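Local coordinates for leucine-rich repeat protein (Bacteroides thetaiotaomicron, PDB 4ECN), which is of unknown function but, as an extracellular protein with a long array of leucine-rich repeats, probably binds other proteins, at residues G131-K136 and K253-P258; V162-N167 and G214-V219; K174-T179 and A203-A208; Q237-E242 and P258-E263. All blocks are in the same frame, centred on the assembly; numbering follows the deposited sequence.

Contact 1 of 4, residues G131-K136 and K253-P258; sequences GTVTFK and KDANVP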
# COMPACT_ATOMS: atom_id res chain seq x y z
N GLY A 131 -16.67 -8.20 45.17
CA GLY A 131 -17.92 -7.94 45.87
C GLY A 131 -19.03 -8.15 44.86
O GLY A 131 -18.75 -8.56 43.73
N THR A 132 -20.30 -7.89 45.24
CA THR A 132 -21.43 -8.07 44.31
C THR A 132 -22.23 -6.75 44.21
O THR A 132 -22.13 -5.90 45.09
CB THR A 132 -22.31 -9.27 44.66
OG1 THR A 132 -22.74 -9.18 46.01
CG2 THR A 132 -21.59 -10.60 44.42
N VAL A 133 -22.97 -6.55 43.09
CA VAL A 133 -23.69 -5.30 42.81
C VAL A 133 -25.04 -5.56 42.15
O VAL A 133 -25.19 -6.49 41.36
CB VAL A 133 -22.81 -4.38 41.89
CG1 VAL A 133 -23.64 -3.36 41.12
CG2 VAL A 133 -21.73 -3.67 42.69
N THR A 134 -26.01 -4.67 42.45
CA THR A 134 -27.33 -4.60 41.83
C THR A 134 -27.51 -3.19 41.33
O THR A 134 -27.02 -2.24 41.97
CB THR A 134 -28.46 -5.04 42.76
OG1 THR A 134 -28.41 -4.23 43.95
CG2 THR A 134 -28.42 -6.51 43.09
N PHE A 135 -28.21 -3.03 40.21
CA PHE A 135 -28.42 -1.71 39.61
C PHE A 135 -29.85 -1.24 39.82
O PHE A 135 -30.77 -2.04 40.02
CB PHE A 135 -28.08 -1.76 38.11
CG PHE A 135 -26.62 -2.11 37.91
CD1 PHE A 135 -25.64 -1.13 37.93
CD2 PHE A 135 -26.22 -3.44 37.80
CE1 PHE A 135 -24.30 -1.46 37.80
CE2 PHE A 135 -24.87 -3.77 37.66
CZ PHE A 135 -23.93 -2.78 37.65
N LYS A 136 -30.01 0.09 39.79
CA LYS A 136 -31.26 0.80 39.92
C LYS A 136 -31.30 1.82 38.81
O LYS A 136 -30.52 2.80 38.81
CB LYS A 136 -31.39 1.42 41.31
CG LYS A 136 -32.63 2.25 41.56
CD LYS A 136 -32.38 3.14 42.79
CE LYS A 136 -33.52 4.03 43.20
NZ LYS A 136 -34.63 3.25 43.80
N LYS A 253 -25.81 -2.30 46.91
CA LYS A 253 -27.15 -2.32 46.36
C LYS A 253 -27.46 -1.01 45.64
O LYS A 253 -27.01 0.06 46.05
CB LYS A 253 -28.17 -2.56 47.50
CG LYS A 253 -29.59 -2.91 47.06
CD LYS A 253 -30.59 -2.76 48.22
CE LYS A 253 -32.03 -2.88 47.74
NZ LYS A 253 -33.01 -2.57 48.82
N ASP A 254 -28.27 -1.13 44.57
CA ASP A 254 -28.87 -0.08 43.73
C ASP A 254 -27.84 0.98 43.25
O ASP A 254 -27.91 2.17 43.61
CB ASP A 254 -30.02 0.60 44.49
CG ASP A 254 -31.23 -0.31 44.65
OD1 ASP A 254 -31.26 -1.40 43.99
OD2 ASP A 254 -32.16 0.06 45.40
N ALA A 255 -26.95 0.53 42.34
CA ALA A 255 -25.93 1.31 41.63
C ALA A 255 -26.62 2.11 40.51
O ALA A 255 -27.44 1.55 39.80
CB ALA A 255 -24.86 0.37 41.09
N ASN A 256 -26.31 3.40 40.38
CA ASN A 256 -27.02 4.28 39.45
C ASN A 256 -26.80 4.01 37.91
O ASN A 256 -25.70 4.17 37.39
CB ASN A 256 -26.64 5.75 39.69
CG ASN A 256 -27.47 6.73 38.88
OD1 ASN A 256 -26.93 7.69 38.31
ND2 ASN A 256 -28.80 6.50 38.81
N VAL A 257 -27.92 3.74 37.20
CA VAL A 257 -27.97 3.62 35.74
C VAL A 257 -28.89 4.76 35.27
O VAL A 257 -30.12 4.63 35.33
CB VAL A 257 -28.39 2.21 35.24
CG1 VAL A 257 -28.44 2.17 33.72
CG2 VAL A 257 -27.46 1.13 35.78
N PRO A 258 -28.31 5.93 34.90
CA PRO A 258 -29.14 7.10 34.54
C PRO A 258 -29.77 7.02 33.13
O PRO A 258 -29.15 7.43 32.14
CB PRO A 258 -28.14 8.26 34.61
CG PRO A 258 -26.84 7.66 34.30
CD PRO A 258 -26.88 6.27 34.87
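F135 lays one side of its ring against A255 and V257: CD1 of F135 comes to 3.6 Å from CB of A255, and the same carbon meets the CG2 branch of V257. Both approaches are oblique to the ring. V133 of the same strand places CG1 over a face of the F135 ring, offset toward the rim, and that methyl also reaches CB of A255 at 3.9 Å, giving a small apolar cluster of four side chains. The backbones run parallel, with F135 opposite A255 and K136 opposite N256. N of A255 donates to O of T134 (2.8 Å, in the carbonyl plane), N of K136 to O of A255 (3.0 Å), and N of V257 to O of K136 from 40° above the carbonyl plane. Ahead of these bonds, OG1 of T134 accepts from N of D254 at 3.2 Å, nearly straight at 163°. Chi1 of 56° sets OG1 between the backbone N and the carbonyl carbon of T134, where it also lies against CA of K253. CB of K136 touches CB of D254 at 3.6 Å, the two side chains running obliquely across each other; their charged ends lie beyond salt-bridge distance. K136 and N256 share a face of the sheet, and OD1 of N256 accepts from N of E242. In the mixed sheet, strand 130-139 has strand 251-259 as its parallel neighbour and strand 202-212 as its antiparallel one, while F135 packs on V160 and V162 of strand 157-164 and A255 on F244 of strand 244-246.

Contact 2 of 4, residues V162-N167 and G214-V219; sequences VMNSFN and GTYQVV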
# COMPACT_ATOMS: atom_id res chain seq x y z
N VAL A 162 -19.47 -0.44 33.26
CA VAL A 162 -18.98 0.22 34.47
C VAL A 162 -17.52 0.49 34.27
O VAL A 162 -16.85 -0.34 33.66
CB VAL A 162 -19.24 -0.57 35.77
CG1 VAL A 162 -20.74 -0.65 36.08
CG2 VAL A 162 -18.59 -1.95 35.74
N MSE A 163 -17.02 1.62 34.77
CA MSE A 163 -15.59 1.91 34.66
C MSE A 163 -15.03 2.12 36.04
O MSE A 163 -15.62 2.87 36.82
CB MSE A 163 -15.33 3.14 33.78
CG MSE A 163 -13.87 3.31 33.38
SE MSE A 163 -13.51 5.06 32.56
CE MSE A 163 -13.64 6.21 34.19
N ASN A 164 -13.92 1.45 36.35
CA ASN A 164 -13.24 1.60 37.63
C ASN A 164 -12.64 3.01 37.65
O ASN A 164 -11.82 3.37 36.80
CB ASN A 164 -12.20 0.47 37.84
CG ASN A 164 -11.48 0.50 39.19
OD1 ASN A 164 -10.90 1.52 39.61
ND2 ASN A 164 -11.42 -0.64 39.86
N SER A 165 -13.10 3.82 38.59
CA SER A 165 -12.72 5.22 38.74
C SER A 165 -11.21 5.43 39.02
O SER A 165 -10.72 6.55 38.81
CB SER A 165 -13.55 5.87 39.85
OG SER A 165 -14.89 6.01 39.40
N PHE A 166 -10.45 4.36 39.42
CA PHE A 166 -9.02 4.50 39.67
C PHE A 166 -8.17 3.93 38.52
O PHE A 166 -7.35 4.67 37.96
CB PHE A 166 -8.60 3.84 41.00
CG PHE A 166 -7.13 3.99 41.31
CD1 PHE A 166 -6.60 5.22 41.68
CD2 PHE A 166 -6.27 2.90 41.23
CE1 PHE A 166 -5.24 5.35 41.96
CE2 PHE A 166 -4.90 3.05 41.50
CZ PHE A 166 -4.40 4.27 41.87
N ASN A 167 -8.31 2.65 38.19
CA ASN A 167 -7.45 2.08 37.15
C ASN A 167 -8.06 2.24 35.73
O ASN A 167 -7.43 1.84 34.76
CB ASN A 167 -7.14 0.61 37.46
CG ASN A 167 -8.30 -0.34 37.40
OD1 ASN A 167 -9.37 -0.02 36.89
ND2 ASN A 167 -8.08 -1.57 37.81
N GLY A 214 -13.66 -1.87 44.47
CA GLY A 214 -13.19 -0.58 44.00
C GLY A 214 -14.35 0.37 43.81
O GLY A 214 -15.49 0.04 44.16
N THR A 215 -14.05 1.55 43.26
CA THR A 215 -15.06 2.58 43.02
C THR A 215 -15.30 2.63 41.52
O THR A 215 -14.37 2.56 40.72
CB THR A 215 -14.63 3.92 43.62
OG1 THR A 215 -14.47 3.74 45.04
CG2 THR A 215 -15.63 5.05 43.36
N TYR A 216 -16.58 2.70 41.16
CA TYR A 216 -17.03 2.70 39.78
C TYR A 216 -18.02 3.78 39.48
O TYR A 216 -18.60 4.36 40.38
CB TYR A 216 -17.71 1.35 39.46
CG TYR A 216 -16.83 0.14 39.59
CD1 TYR A 216 -16.54 -0.41 40.83
CD2 TYR A 216 -16.36 -0.52 38.46
CE1 TYR A 216 -15.73 -1.54 40.95
CE2 TYR A 216 -15.56 -1.65 38.56
CZ TYR A 216 -15.25 -2.16 39.81
OH TYR A 216 -14.46 -3.26 39.92
N GLN A 217 -18.29 3.95 38.18
CA GLN A 217 -19.34 4.75 37.59
C GLN A 217 -19.88 4.04 36.36
O GLN A 217 -19.08 3.47 35.60
CB GLN A 217 -18.86 6.15 37.22
CG GLN A 217 -18.70 7.13 38.37
CD GLN A 217 -18.29 8.45 37.80
OE1 GLN A 217 -17.12 8.67 37.43
NE2 GLN A 217 -19.27 9.34 37.62
N VAL A 218 -21.21 4.08 36.15
CA VAL A 218 -21.79 3.53 34.93
C VAL A 218 -21.44 4.57 33.84
O VAL A 218 -21.67 5.76 34.04
CB VAL A 218 -23.29 3.19 35.03
CG1 VAL A 218 -23.87 2.80 33.67
CG2 VAL A 218 -23.51 2.05 36.02
N VAL A 219 -20.79 4.12 32.75
CA VAL A 219 -20.31 5.02 31.70
C VAL A 219 -21.09 4.80 30.36
O VAL A 219 -20.94 5.60 29.42
CB VAL A 219 -18.77 4.88 31.49
CG1 VAL A 219 -18.02 5.37 32.72
CG2 VAL A 219 -18.35 3.46 31.11
O HOH W 1 -15.20 6.79 36.69
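V162 sets CG2 against the Y216 ring, 3.8 Å from CD2, in an antiparallel strand pair of a DUF4458 domain, a family grouped with the transthyretin-like folds. M163 and Q217 form the hydrogen-bonded pair: N of M163 donates to O of Q217 at 2.9 Å, and N of Q217 returns a longer bond to O of M163. V162 with V218 and N164 with Y216 are non-hydrogen-bonded pairs, and their side chains share a face. There the N164 amide lies 58° from the plane of the Y216 ring, whose OH bonds to O of P212. Chi1 of -178° puts CG of N164 anti to the backbone N, and OD1 accepts from N of F166 in the carbonyl plane (2.9 Å) and from N of N167 at 52° above it. The bond to F166 defines an Asx turn and the one to N167 an Asx motif, just where the strand ends. On the other face selenomethionine M163 packs CB on CG1 of V219, 3.7 Å away. The extended side chain of Q217 donates through NE2 to O of G241, while its OE1 reaches S165 through a water. That water bridges the two segments, 2.8 Å from OG of S165 and donating to OE1 of Q217.

Contact 3 of 4, residues K174-T179 and A203-A208; sequences KGMKVT and ATCDSA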
# COMPACT_ATOMS: atom_id res chain seq x y z
N LYS A 174 -23.78 -7.72 30.32
CA LYS A 174 -24.72 -7.86 29.23
C LYS A 174 -26.00 -8.62 29.60
O LYS A 174 -25.98 -9.52 30.43
CB LYS A 174 -24.04 -8.56 28.04
CG LYS A 174 -23.05 -7.63 27.31
CD LYS A 174 -22.42 -8.27 26.06
CE LYS A 174 -21.43 -7.38 25.32
NZ LYS A 174 -22.08 -6.19 24.69
N GLY A 175 -27.09 -8.19 28.94
CA GLY A 175 -28.44 -8.73 29.02
C GLY A 175 -29.02 -8.95 30.40
O GLY A 175 -29.63 -10.00 30.62
N MSE A 176 -28.88 -7.98 31.31
CA MSE A 176 -29.44 -8.10 32.66
C MSE A 176 -30.95 -7.85 32.62
O MSE A 176 -31.38 -6.89 31.97
CB MSE A 176 -28.75 -7.14 33.63
CG MSE A 176 -27.27 -7.44 33.88
SE MSE A 176 -26.43 -6.18 35.13
CE MSE A 176 -26.78 -4.54 34.14
N LYS A 177 -31.76 -8.71 33.32
CA LYS A 177 -33.22 -8.56 33.34
C LYS A 177 -33.63 -7.47 34.33
O LYS A 177 -33.32 -7.53 35.52
CB LYS A 177 -33.94 -9.88 33.66
CG LYS A 177 -35.45 -9.80 33.39
CD LYS A 177 -36.22 -10.99 33.95
CE LYS A 177 -37.72 -10.75 33.98
NZ LYS A 177 -38.12 -9.69 34.95
N VAL A 178 -34.35 -6.49 33.80
CA VAL A 178 -34.87 -5.33 34.50
C VAL A 178 -36.24 -5.70 35.09
O VAL A 178 -37.16 -6.02 34.35
CB VAL A 178 -34.94 -4.10 33.53
CG1 VAL A 178 -35.54 -2.89 34.21
CG2 VAL A 178 -33.57 -3.76 32.95
N THR A 179 -36.34 -5.69 36.43
CA THR A 179 -37.57 -6.00 37.17
C THR A 179 -38.24 -4.66 37.58
O THR A 179 -37.79 -3.98 38.52
CB THR A 179 -37.23 -6.93 38.35
OG1 THR A 179 -36.71 -8.15 37.83
CG2 THR A 179 -38.42 -7.23 39.23
N ALA A 203 -36.81 1.13 38.08
CA ALA A 203 -36.71 -0.33 37.91
C ALA A 203 -35.33 -0.87 38.33
O ALA A 203 -34.39 -0.08 38.43
CB ALA A 203 -36.98 -0.67 36.46
N THR A 204 -35.19 -2.20 38.58
CA THR A 204 -33.91 -2.77 39.06
C THR A 204 -33.47 -4.09 38.39
O THR A 204 -34.28 -4.84 37.84
CB THR A 204 -34.00 -3.07 40.56
OG1 THR A 204 -35.12 -3.91 40.83
CG2 THR A 204 -34.04 -1.81 41.42
N CYS A 205 -32.15 -4.38 38.49
CA CYS A 205 -31.48 -5.61 38.06
C CYS A 205 -31.23 -6.45 39.30
O CYS A 205 -30.26 -6.20 40.03
CB CYS A 205 -30.18 -5.31 37.30
SG CYS A 205 -30.43 -4.44 35.73
N ASP A 206 -32.17 -7.36 39.61
CA ASP A 206 -32.17 -8.16 40.84
C ASP A 206 -31.04 -9.22 40.86
O ASP A 206 -30.50 -9.46 41.95
CB ASP A 206 -33.54 -8.82 41.04
CG ASP A 206 -34.67 -7.83 41.35
OD1 ASP A 206 -34.37 -6.64 41.65
OD2 ASP A 206 -35.86 -8.25 41.31
N SER A 207 -30.66 -9.83 39.71
CA SER A 207 -29.54 -10.76 39.71
C SER A 207 -28.21 -9.97 39.90
O SER A 207 -27.87 -9.11 39.06
CB SER A 207 -29.51 -11.60 38.43
OG SER A 207 -30.64 -12.44 38.30
N ALA A 208 -27.52 -10.20 41.04
CA ALA A 208 -26.26 -9.52 41.36
C ALA A 208 -25.16 -9.92 40.41
O ALA A 208 -25.19 -11.03 39.86
CB ALA A 208 -25.85 -9.82 42.78
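With chi1 at 177°, V178 has CG1 anti to its own N, and this branch meets CB of A203 at 3.5 Å; CG2 is directed toward C205. The SG of C205 lies anti to its carbonyl carbon and comes within 3.8 Å of CB of M176, a selenomethionine whose chain bends at chi3 and returns its CE methyl to 4.0 Å from that same SG. These side chains form the buried face of the contact, which F135 and L137 of strand 130-139 also line. Backbone bonding is concentrated at one hydrogen-bonded antiparallel pair. N of T179 donates to O of T204 at 2.6 Å, nearly along the C=O axis, whereas N of T204 reaches O of T179 at 3.2 Å from well above the carbonyl plane. On the opposite face T204 donates from OG1 to OD1 of D206 (2.9 Å), on the syn side, tilted 31° out of the carboxylate plane. The other oxygen, OD2, approaches CG2 of T179 at 3.5 Å, the two side chains crossing at about a right angle. A valine in place of T204 would probably leave OD1 of D206 without this hydroxyl donor and the carboxylate freer to turn away from T179. Strand 202-212 also bonds on its far side to strand 130-139, through A203 with L137 and C205 with F135. The chain turns corners at G175 and S207, one on each segment, where strands pass from one face or sheet to another, consistent with the beta-sandwich of transthyretin-like domains, the clan in which DUF4458 is placed.

Contact 4 of 4, residues Q237-E242 and P258-E263; sequences QSVRGE and PIQLKE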
# COMPACT_ATOMS: atom_id res chain seq x y z
N GLN A 237 -26.64 5.00 25.19
CA GLN A 237 -26.14 6.29 25.63
C GLN A 237 -24.82 6.19 26.36
O GLN A 237 -24.60 5.22 27.09
CB GLN A 237 -27.15 6.98 26.56
CG GLN A 237 -28.53 7.28 26.00
CD GLN A 237 -28.61 8.28 24.88
OE1 GLN A 237 -27.78 9.18 24.75
NE2 GLN A 237 -29.68 8.18 24.10
N SER A 238 -23.96 7.20 26.17
CA SER A 238 -22.74 7.39 26.94
C SER A 238 -23.13 8.29 28.10
O SER A 238 -23.73 9.36 27.88
CB SER A 238 -21.60 7.96 26.10
OG SER A 238 -20.39 7.89 26.84
N VAL A 239 -22.93 7.80 29.32
CA VAL A 239 -23.34 8.52 30.52
C VAL A 239 -22.22 8.53 31.56
O VAL A 239 -21.11 8.05 31.31
CB VAL A 239 -24.64 7.89 31.11
CG1 VAL A 239 -25.86 8.14 30.21
CG2 VAL A 239 -24.48 6.40 31.40
N ARG A 240 -22.53 9.11 32.73
CA ARG A 240 -21.74 9.19 33.95
C ARG A 240 -22.70 9.06 35.13
O ARG A 240 -23.24 10.04 35.62
CB ARG A 240 -20.89 10.47 34.03
CG ARG A 240 -19.62 10.48 33.17
CD ARG A 240 -18.60 9.44 33.62
NE ARG A 240 -17.32 9.56 32.93
CZ ARG A 240 -17.06 9.07 31.72
NH1 ARG A 240 -18.02 8.46 31.02
NH2 ARG A 240 -15.86 9.21 31.18
N GLY A 241 -22.97 7.81 35.49
CA GLY A 241 -23.84 7.49 36.61
C GLY A 241 -23.15 7.83 37.91
O GLY A 241 -21.92 7.95 37.96
N GLU A 242 -23.94 8.03 38.96
CA GLU A 242 -23.45 8.37 40.29
C GLU A 242 -22.53 7.26 40.79
O GLU A 242 -22.83 6.08 40.63
CB GLU A 242 -24.62 8.62 41.25
CG GLU A 242 -25.32 9.93 40.98
CD GLU A 242 -24.49 11.15 41.33
OE1 GLU A 242 -24.21 11.36 42.54
OE2 GLU A 242 -24.11 11.89 40.40
N PRO A 258 -28.31 5.93 34.90
CA PRO A 258 -29.14 7.10 34.54
C PRO A 258 -29.77 7.02 33.13
O PRO A 258 -29.15 7.43 32.14
CB PRO A 258 -28.14 8.26 34.61
CG PRO A 258 -26.84 7.66 34.30
CD PRO A 258 -26.88 6.27 34.87
N ILE A 259 -31.03 6.57 33.07
CA ILE A 259 -31.77 6.42 31.81
C ILE A 259 -32.13 7.81 31.28
O ILE A 259 -32.61 8.65 32.04
CB ILE A 259 -33.00 5.51 32.02
CG1 ILE A 259 -32.59 4.11 32.57
CG2 ILE A 259 -33.85 5.38 30.73
CD1 ILE A 259 -31.59 3.28 31.74
N GLN A 260 -31.87 8.06 29.98
CA GLN A 260 -32.08 9.35 29.33
C GLN A 260 -33.39 9.47 28.56
O GLN A 260 -33.93 10.58 28.47
CB GLN A 260 -30.93 9.62 28.33
CG GLN A 260 -29.54 9.64 28.94
CD GLN A 260 -29.35 10.72 29.98
OE1 GLN A 260 -29.61 11.90 29.73
NE2 GLN A 260 -28.86 10.32 31.14
N LEU A 261 -33.87 8.34 27.97
CA LEU A 261 -35.07 8.23 27.12
C LEU A 261 -34.93 9.20 25.95
O LEU A 261 -35.76 10.09 25.76
CB LEU A 261 -36.38 8.50 27.90
CG LEU A 261 -36.63 7.68 29.16
CD1 LEU A 261 -37.67 8.34 30.03
CD2 LEU A 261 -37.02 6.26 28.84
N LYS A 262 -33.81 9.09 25.24
CA LYS A 262 -33.50 9.96 24.12
C LYS A 262 -33.19 9.15 22.85
O LYS A 262 -33.17 7.91 22.86
CB LYS A 262 -32.31 10.89 24.45
CG LYS A 262 -32.48 11.81 25.64
CD LYS A 262 -31.18 12.57 25.89
CE LYS A 262 -31.21 13.41 27.15
NZ LYS A 262 -29.88 14.02 27.43
N GLU A 263 -32.97 9.87 21.75
CA GLU A 263 -32.59 9.26 20.50
C GLU A 263 -31.10 8.99 20.58
O GLU A 263 -30.38 9.82 21.13
CB GLU A 263 -32.98 10.20 19.34
CG GLU A 263 -33.20 9.50 18.00
CD GLU A 263 -34.06 10.30 17.04
OE1 GLU A 263 -33.58 11.34 16.53
OE2 GLU A 263 -35.23 9.90 16.82
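Q237 begins the contact by crossing Q260 obliquely, CG of Q237 lying 3.9 Å from CG of Q260 with the two amide planes 53° apart. Chi2 of -66° bends the Q237 chain and turns NE2 toward the end of the other segment, where it makes a weak bond to O of E263 at 3.5 Å; its stronger partner is OE1 of E235. V239 comes next on this side and has two neighbours. Its CB lies 3.9 Å from CG of P258, and its CG1 methyl is 3.8 Å from NE2 of Q260, these two side chains sliding past each other in opposite directions. R240 points away, with NH1 donating to O of V239 and forming a salt bridge with E307. At G241 the chain passes close to the proline ring, CA lying 3.7 Å from CD of P258. Chi2 of -61° bends the Q260 chain, and NE2 donates to O of P258 (3.1 Å) from above the carbonyl plane, and also to E140. Its OE1 accepts from NZ of K262, in the carbonyl plane and on a lone pair. Shortening this side chain to an alanine is likely to leave E140 and NZ of K262 each without this amide partner and open a gap beside V239 and Q237. No backbone hydrogen bond joins the two segments. The residues of 237-242 bond instead to strand 214-227, through Q237 with Y221 and V239 with V219, while I259 is backbone-bonded to S138 of strand 130-139 and to E140 just after it.

How the contacts relate
All four contacts reach one mixed sheet; contacts 1 to 3 pair its strands, while contact 4 packs side chains at strand ends and following loops. Contacts 1 and 3 lie closest, their centres about 9 Å apart, and join at the F135 carbonyl, which accepts a probable hydrogen bond from N of C205 at 3.1 Å. Contact 2, about 12 Å from contact 1, meets it by packing, including CG2 of V218 at 4.0 Å from CE1 of F135. Contact 4 shares P258 with contact 1 and touches contact 2 through a probable hydrogen bond from N of G241 to O of V218 (2.8 Å). Contact 3 touches neither contact 2 nor contact 4. The sodium site, at Q314 and V317, involves none of these segments.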